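Local coordinates for protein MxaA (Stigmatella aurantiaca, PDB 4W4T) that carries, as its terminal part, the NADPH-binding reductase domain of the myxalamid PKS-NRPS pathway, which probably releases the finished chain by reducing it, at residues R56-T61 / T79-Y84; V87-E92 / P119-I124. All coordinates share one frame; numbering follows the deposited sequence.

Interaction 1 of 2, residues R56-T61 / T79-Y84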
loop_
_atom_site.group_PDB
_atom_site.type_symbol
_atom_site.label_atom_id
_atom_site.label_comp_id
_atom_site.label_asym_id
_atom_site.label_seq_id
_atom_site.Cartn_x
_atom_site.Cartn_y
_atom_site.Cartn_z
ATOM N N ARG A 56 7.677 14.226 -41.197
ATOM C CA ARG A 56 9.056 13.766 -41.231
ATOM C C ARG A 56 9.461 13.154 -39.884
ATOM O O ARG A 56 10.242 12.204 -39.824
ATOM C CB ARG A 56 9.988 14.928 -41.606
ATOM C CG ARG A 56 9.682 15.592 -42.956
ATOM C CD ARG A 56 10.280 16.994 -43.031
ATOM N NE ARG A 56 9.610 17.862 -42.075
ATOM C CZ ARG A 56 9.817 19.167 -41.952
ATOM N NH1 ARG A 56 10.675 19.811 -42.743
ATOM N NH2 ARG A 56 9.137 19.835 -41.039
ATOM N N THR A 57 8.923 13.712 -38.801
ATOM C CA THR A 57 9.334 13.335 -37.451
ATOM C C THR A 57 8.177 13.343 -36.472
ATOM O O THR A 57 7.246 14.136 -36.597
ATOM C CB THR A 57 10.378 14.303 -36.886
ATOM O OG1 THR A 57 9.789 15.600 -36.879
ATOM C CG2 THR A 57 11.643 14.323 -37.738
ATOM N N ILE A 58 8.267 12.474 -35.481
ATOM C CA ILE A 58 7.228 12.333 -34.471
ATOM C C ILE A 58 7.846 12.185 -33.095
ATOM O O ILE A 58 8.797 11.423 -32.911
ATOM C CB ILE A 58 6.326 11.105 -34.776
ATOM C CG1 ILE A 58 5.487 11.379 -36.027
ATOM C CG2 ILE A 58 5.477 10.767 -33.560
ATOM C CD1 ILE A 58 4.660 10.183 -36.535
ATOM N N LEU A 59 7.319 12.913 -32.113
ATOM C CA LEU A 59 7.729 12.686 -30.740
ATOM C C LEU A 59 6.722 11.796 -30.009
ATOM O O LEU A 59 5.537 12.115 -29.950
ATOM C CB LEU A 59 7.882 14.003 -29.984
ATOM C CG LEU A 59 8.223 13.829 -28.499
ATOM C CD1 LEU A 59 9.613 13.257 -28.295
ATOM C CD2 LEU A 59 8.059 15.143 -27.728
ATOM N N LEU A 60 7.207 10.688 -29.467
ATOM C CA LEU A 60 6.369 9.793 -28.669
ATOM C C LEU A 60 6.784 9.841 -27.209
ATOM O O LEU A 60 7.946 9.648 -26.876
ATOM C CB LEU A 60 6.458 8.350 -29.184
ATOM C CG LEU A 60 5.668 7.281 -28.408
ATOM C CD1 LEU A 60 4.169 7.597 -28.399
ATOM C CD2 LEU A 60 5.942 5.895 -29.003
ATOM N N THR A 61 5.834 10.105 -26.326
ATOM C CA THR A 61 6.099 9.914 -24.916
ATOM C C THR A 61 5.469 8.585 -24.488
ATOM O O THR A 61 4.396 8.193 -24.976
ATOM C CB THR A 61 5.558 11.089 -24.038
ATOM O OG1 THR A 61 4.141 11.199 -24.170
ATOM C CG2 THR A 61 6.179 12.408 -24.454
ATOM N N THR A 79 3.873 4.727 -40.581
ATOM C CA THR A 79 4.468 5.979 -41.021
ATOM C C THR A 79 5.887 5.709 -41.490
ATOM O O THR A 79 6.457 4.673 -41.169
ATOM C CB THR A 79 4.530 7.027 -39.895
ATOM O OG1 THR A 79 5.656 6.738 -39.059
ATOM C CG2 THR A 79 3.257 7.020 -39.053
ATOM N N ASP A 80 6.472 6.649 -42.220
ATOM C CA ASP A 80 7.906 6.578 -42.469
ATOM C C ASP A 80 8.615 7.741 -41.772
ATOM O O ASP A 80 9.652 8.216 -42.230
ATOM C CB ASP A 80 8.209 6.570 -43.969
ATOM C CG ASP A 80 7.786 7.848 -44.664
ATOM O OD1 ASP A 80 6.945 8.583 -44.110
ATOM O OD2 ASP A 80 8.292 8.117 -45.774
ATOM N N ALA A 81 8.041 8.197 -40.662
ATOM C CA ALA A 81 8.657 9.268 -39.884
ATOM C C ALA A 81 9.682 8.687 -38.913
ATOM O O ALA A 81 9.563 7.547 -38.494
ATOM C CB ALA A 81 7.598 10.063 -39.133
ATOM N N ARG A 82 10.702 9.466 -38.572
ATOM C CA ARG A 82 11.593 9.065 -37.494
ATOM C C ARG A 82 10.840 9.289 -36.186
ATOM O O ARG A 82 10.193 10.317 -36.022
ATOM C CB ARG A 82 12.908 9.855 -37.542
ATOM C CG ARG A 82 13.741 9.518 -38.787
ATOM C CD ARG A 82 15.124 10.126 -38.765
ATOM N NE ARG A 82 15.070 11.581 -38.728
ATOM C CZ ARG A 82 15.476 12.310 -37.698
ATOM N NH1 ARG A 82 15.982 11.714 -36.624
ATOM N NH2 ARG A 82 15.387 13.632 -37.747
ATOM N N ILE A 83 10.892 8.319 -35.287
ATOM C CA ILE A 83 10.123 8.397 -34.049
ATOM C C ILE A 83 11.033 8.736 -32.881
ATOM O O ILE A 83 11.727 7.871 -32.350
ATOM C CB ILE A 83 9.370 7.073 -33.726
ATOM C CG1 ILE A 83 8.675 6.490 -34.971
ATOM C CG2 ILE A 83 8.383 7.295 -32.566
ATOM C CD1 ILE A 83 7.600 7.377 -35.577
ATOM N N TYR A 84 11.014 10.003 -32.482
ATOM C CA TYR A 84 11.721 10.440 -31.291
ATOM C C TYR A 84 10.984 9.946 -30.055
ATOM O O TYR A 84 9.789 10.188 -29.922
ATOM C CB TYR A 84 11.841 11.964 -31.258
ATOM C CG TYR A 84 12.776 12.528 -32.306
ATOM C CD1 TYR A 84 12.415 12.572 -33.650
ATOM C CD2 TYR A 84 14.019 13.029 -31.946
ATOM C CE1 TYR A 84 13.283 13.097 -34.610
ATOM C CE2 TYR A 84 14.887 13.552 -32.893
ATOM C CZ TYR A 84 14.517 13.583 -34.217
ATOM O OH TYR A 84 15.394 14.115 -35.142
#

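Interaction 2 of 2, residues V87-E92 / P119-I124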
loop_
_atom_site.group_PDB
_atom_site.type_symbol
_atom_site.label_atom_id
_atom_site.label_comp_id
_atom_site.label_asym_id
_atom_site.label_seq_id
_atom_site.Cartn_x
_atom_site.Cartn_y
_atom_site.Cartn_z
ATOM N N VAL A 87 12.752 9.375 -23.041
ATOM C CA VAL A 87 13.099 8.288 -22.141
ATOM C C VAL A 87 14.101 8.737 -21.082
ATOM O O VAL A 87 15.073 9.430 -21.391
ATOM C CB VAL A 87 13.677 7.075 -22.933
ATOM C CG1 VAL A 87 14.906 7.505 -23.759
ATOM C CG2 VAL A 87 14.020 5.924 -22.001
ATOM N N ARG A 88 13.849 8.357 -19.831
ATOM C CA ARG A 88 14.793 8.595 -18.740
ATOM C C ARG A 88 15.984 7.660 -18.851
ATOM O O ARG A 88 15.837 6.445 -18.726
ATOM C CB ARG A 88 14.134 8.386 -17.374
ATOM C CG ARG A 88 12.991 9.326 -17.057
ATOM C CD ARG A 88 12.358 9.008 -15.697
ATOM N NE ARG A 88 13.250 9.289 -14.574
ATOM C CZ ARG A 88 13.773 8.362 -13.778
ATOM N NH1 ARG A 88 13.497 7.079 -13.980
ATOM N NH2 ARG A 88 14.573 8.717 -12.779
ATOM N N SER A 89 17.165 8.226 -19.073
ATOM C CA SER A 89 18.390 7.438 -19.160
ATOM C C SER A 89 19.591 8.380 -19.139
ATOM O O SER A 89 19.438 9.573 -19.394
ATOM C CB SER A 89 18.401 6.585 -20.429
ATOM O OG SER A 89 18.260 7.408 -21.584
ATOM N N LYS A 90 20.773 7.852 -18.833
ATOM C CA LYS A 90 21.983 8.678 -18.796
ATOM C C LYS A 90 22.543 8.947 -20.196
ATOM O O LYS A 90 23.239 9.944 -20.408
ATOM C CB LYS A 90 23.055 8.022 -17.924
ATOM C CG LYS A 90 22.840 8.214 -16.428
ATOM C CD LYS A 90 22.901 9.688 -16.051
ATOM C CE LYS A 90 22.256 9.948 -14.695
ATOM N NZ LYS A 90 20.792 9.670 -14.722
ATOM N N THR A 91 22.262 8.058 -21.145
ATOM C CA THR A 91 22.695 8.274 -22.526
ATOM C C THR A 91 21.620 7.850 -23.506
ATOM O O THR A 91 20.720 7.098 -23.151
ATOM C CB THR A 91 23.993 7.500 -22.880
ATOM O OG1 THR A 91 23.781 6.094 -22.717
ATOM C CG2 THR A 91 25.179 7.958 -22.024
ATOM N N GLU A 92 21.727 8.333 -24.740
ATOM C CA GLU A 92 20.822 7.930 -25.806
ATOM C C GLU A 92 20.878 6.424 -26.048
ATOM O O GLU A 92 19.859 5.788 -26.363
ATOM C CB GLU A 92 21.151 8.664 -27.100
ATOM C CG GLU A 92 21.008 10.170 -26.994
ATOM C CD GLU A 92 21.305 10.881 -28.295
ATOM O OE1 GLU A 92 21.886 10.258 -29.219
ATOM O OE2 GLU A 92 20.935 12.065 -28.399
ATOM N N PRO A 119 16.008 8.032 -29.367
ATOM C CA PRO A 119 15.700 8.401 -28.005
ATOM C C PRO A 119 16.054 9.862 -27.711
ATOM O O PRO A 119 16.995 10.430 -28.289
ATOM C CB PRO A 119 16.560 7.487 -27.170
ATOM C CG PRO A 119 16.924 6.377 -27.996
ATOM C CD PRO A 119 16.888 6.873 -29.442
ATOM N N VAL A 120 15.242 10.478 -26.862
ATOM C CA VAL A 120 15.497 11.806 -26.360
ATOM C C VAL A 120 15.576 11.637 -24.865
ATOM O O VAL A 120 14.596 11.243 -24.244
ATOM C CB VAL A 120 14.383 12.795 -26.793
ATOM C CG1 VAL A 120 14.629 14.208 -26.183
ATOM C CG2 VAL A 120 14.280 12.878 -28.302
ATOM N N ARG A 121 16.751 11.867 -24.293
ATOM C CA ARG A 121 16.906 11.767 -22.844
ATOM C C ARG A 121 16.041 12.822 -22.173
ATOM O O ARG A 121 16.121 14.002 -22.531
ATOM C CB ARG A 121 18.355 11.986 -22.395
ATOM C CG ARG A 121 19.360 10.941 -22.804
ATOM C CD ARG A 121 20.735 11.392 -22.319
ATOM N NE ARG A 121 20.694 11.696 -20.892
ATOM C CZ ARG A 121 21.588 12.441 -20.251
ATOM N NH1 ARG A 121 22.607 12.979 -20.910
ATOM N NH2 ARG A 121 21.454 12.646 -18.945
ATOM N N GLY A 122 15.249 12.414 -21.184
ATOM C CA GLY A 122 14.315 13.330 -20.570
ATOM C C GLY A 122 13.284 12.678 -19.672
ATOM O O GLY A 122 13.255 11.454 -19.486
ATOM N N ASP A 123 12.417 13.519 -19.123
ATOM C CA ASP A 123 11.559 13.153 -18.008
ATOM C C ASP A 123 10.303 13.993 -18.099
ATOM O O ASP A 123 10.352 15.209 -17.969
ATOM C CB ASP A 123 12.275 13.398 -16.679
ATOM C CG ASP A 123 11.535 12.826 -15.483
ATOM O OD1 ASP A 123 10.315 12.562 -15.571
ATOM O OD2 ASP A 123 12.187 12.655 -14.427
ATOM N N ILE A 124 9.176 13.332 -18.326
ATOM C CA ILE A 124 7.893 14.000 -18.384
ATOM C C ILE A 124 7.570 14.842 -17.130
ATOM O O ILE A 124 6.812 15.813 -17.195
ATOM C CB ILE A 124 6.786 12.948 -18.615
ATOM C CG1 ILE A 124 5.590 13.596 -19.300
ATOM C CG2 ILE A 124 6.435 12.204 -17.327
ATOM C CD1 ILE A 124 5.945 14.186 -20.640
HETATM O O HOH W 1 18.834 13.159 -25.833
HETATM O O HOH W 2 18.384 12.630 -29.292
#

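Interaction 1 of 2, residues R56-T61 / T79-Y84
Ile58 and Tyr84 meet through the Ile58 carbonyl, which takes the Tyr84 N-H and sits at the edge of the tyrosine ring, in the beta-alpha-beta unit that opens this Rossmann fold: strand 57-61, helix 66-78, then strand 82-87 laid parallel beside the first. Ile58 uses both of its backbone polar atoms here, N giving a 2.9 Å bond to Arg82 O and O taking one of 2.7 Å from Tyr84 N. Arg82 N to Arg56 O and Leu60 N to Tyr84 O extend the ladder at its two ends, the latter almost straight at 175° about the hydrogen.

The tight part is the face of Ile58, Leu60 and Ile83. The two isoleucines lie side by side and point the same way, with Ile58 CB 4.0 Å from Ile83 CD1. Because Ile58 CG1 stands beside its own backbone N (chi1 -69°) and the branch is extended, CD1 reaches back to Ala81 CB at 3.9 Å. Leu72 of helix 66-78 packs on both Leu60 and Ile83, burying this side.

On the opposite face, Tyr84 is still buried, touched by Val118, Val120 and Ile143. Leu59 CD1 meets Tyr84 CB at 3.9 Å, the two side chains nearly perpendicular, and Thr57 CG2 lies at the ring edge, 3.7 Å from Tyr84 CE1. Toward the start of the strands the packing gives way to solvent: Arg56 turns away to a salt bridge with Asp144, and exposed Arg82 rests its NH2 obliquely against Thr57 CG2 at 3.8 Å. A leucine in place of Tyr84 would probably open a gap beside Thr57 CG2 and leave the Arg82 guanidinium free to swing. As modelled, Arg82 NH2 donates to Tyr84 OH over 2.6 Å, with the hydroxyl oxygen 22° out of the guanidinium plane.

Interaction 2 of 2, residues V87-E92 / P119-I124
Arg121 reaches from the end of strand 117-121 into the loop that leads from strand 82-87 to helix 92-105, and its length is lined by that loop's backbone. Arg121 CB starts 4.0 Å from Ser89 O, and Arg121 CG passes Ser89 OG at 3.9 Å. Arg121 CD comes 3.7 Å from Thr91 CA. Here the chain bends (chi3 53°), turning Arg121 NE to donate a 2.9 Å bond to Ser89 O, which sits somewhat out of the guanidinium plane. Beyond it, Lys90 O lies over the middle of one guanidinium face, 3.0 Å from Arg121 CZ; its angles to NE and NH1 are too poor for hydrogen bonds. At the tip, Arg121 NH2 lies 3.6 Å from Lys90 O, a contact and not a bond.

At the root of this side chain, Val87 and Arg121 form a single parallel bridge, with Val87 N bonded to Val120 O and Gly122 N to Val87 O. Val87 CG1 packs alongside Pro119 CB at 3.8 Å. At the outer end, water 2 joins Glu92 OE2 to Pro119 O.

Past the bridge come Arg88 and Asp123, which both bind NADPH. Arg88 NE forms a long salt bridge of 3.5 Å with Asp123 OD2, their flat groups 65° apart, while Asp123 OD1 accepts from Gly125 N. So long and tilted a pair would probably offset the arginine's charge only in part.

How the interactions relate
Interactions 1 and 2 are consecutive joints in one parallel sheet: strand 82-87 pairs with strand 57-61 in the first and, at its far end, with strand 117-121 in the second. Their centres are 16 Å apart, yet they touch directly, Tyr84 CD2 packing on Val120 CG2 at 3.7 Å and Thr61 CG2 on Ile124 CD1 at 4.2 Å. Interaction 1 is largely buried, whereas interaction 2 lies at the surface and supplies Arg88, Asp123 and Ile124 to the NADPH site, which holds no cofactor in this model. Interaction 1 also comes near that site: the Leu60 side chain is about 5 Å from that of Asn149, another NADPH-binding residue.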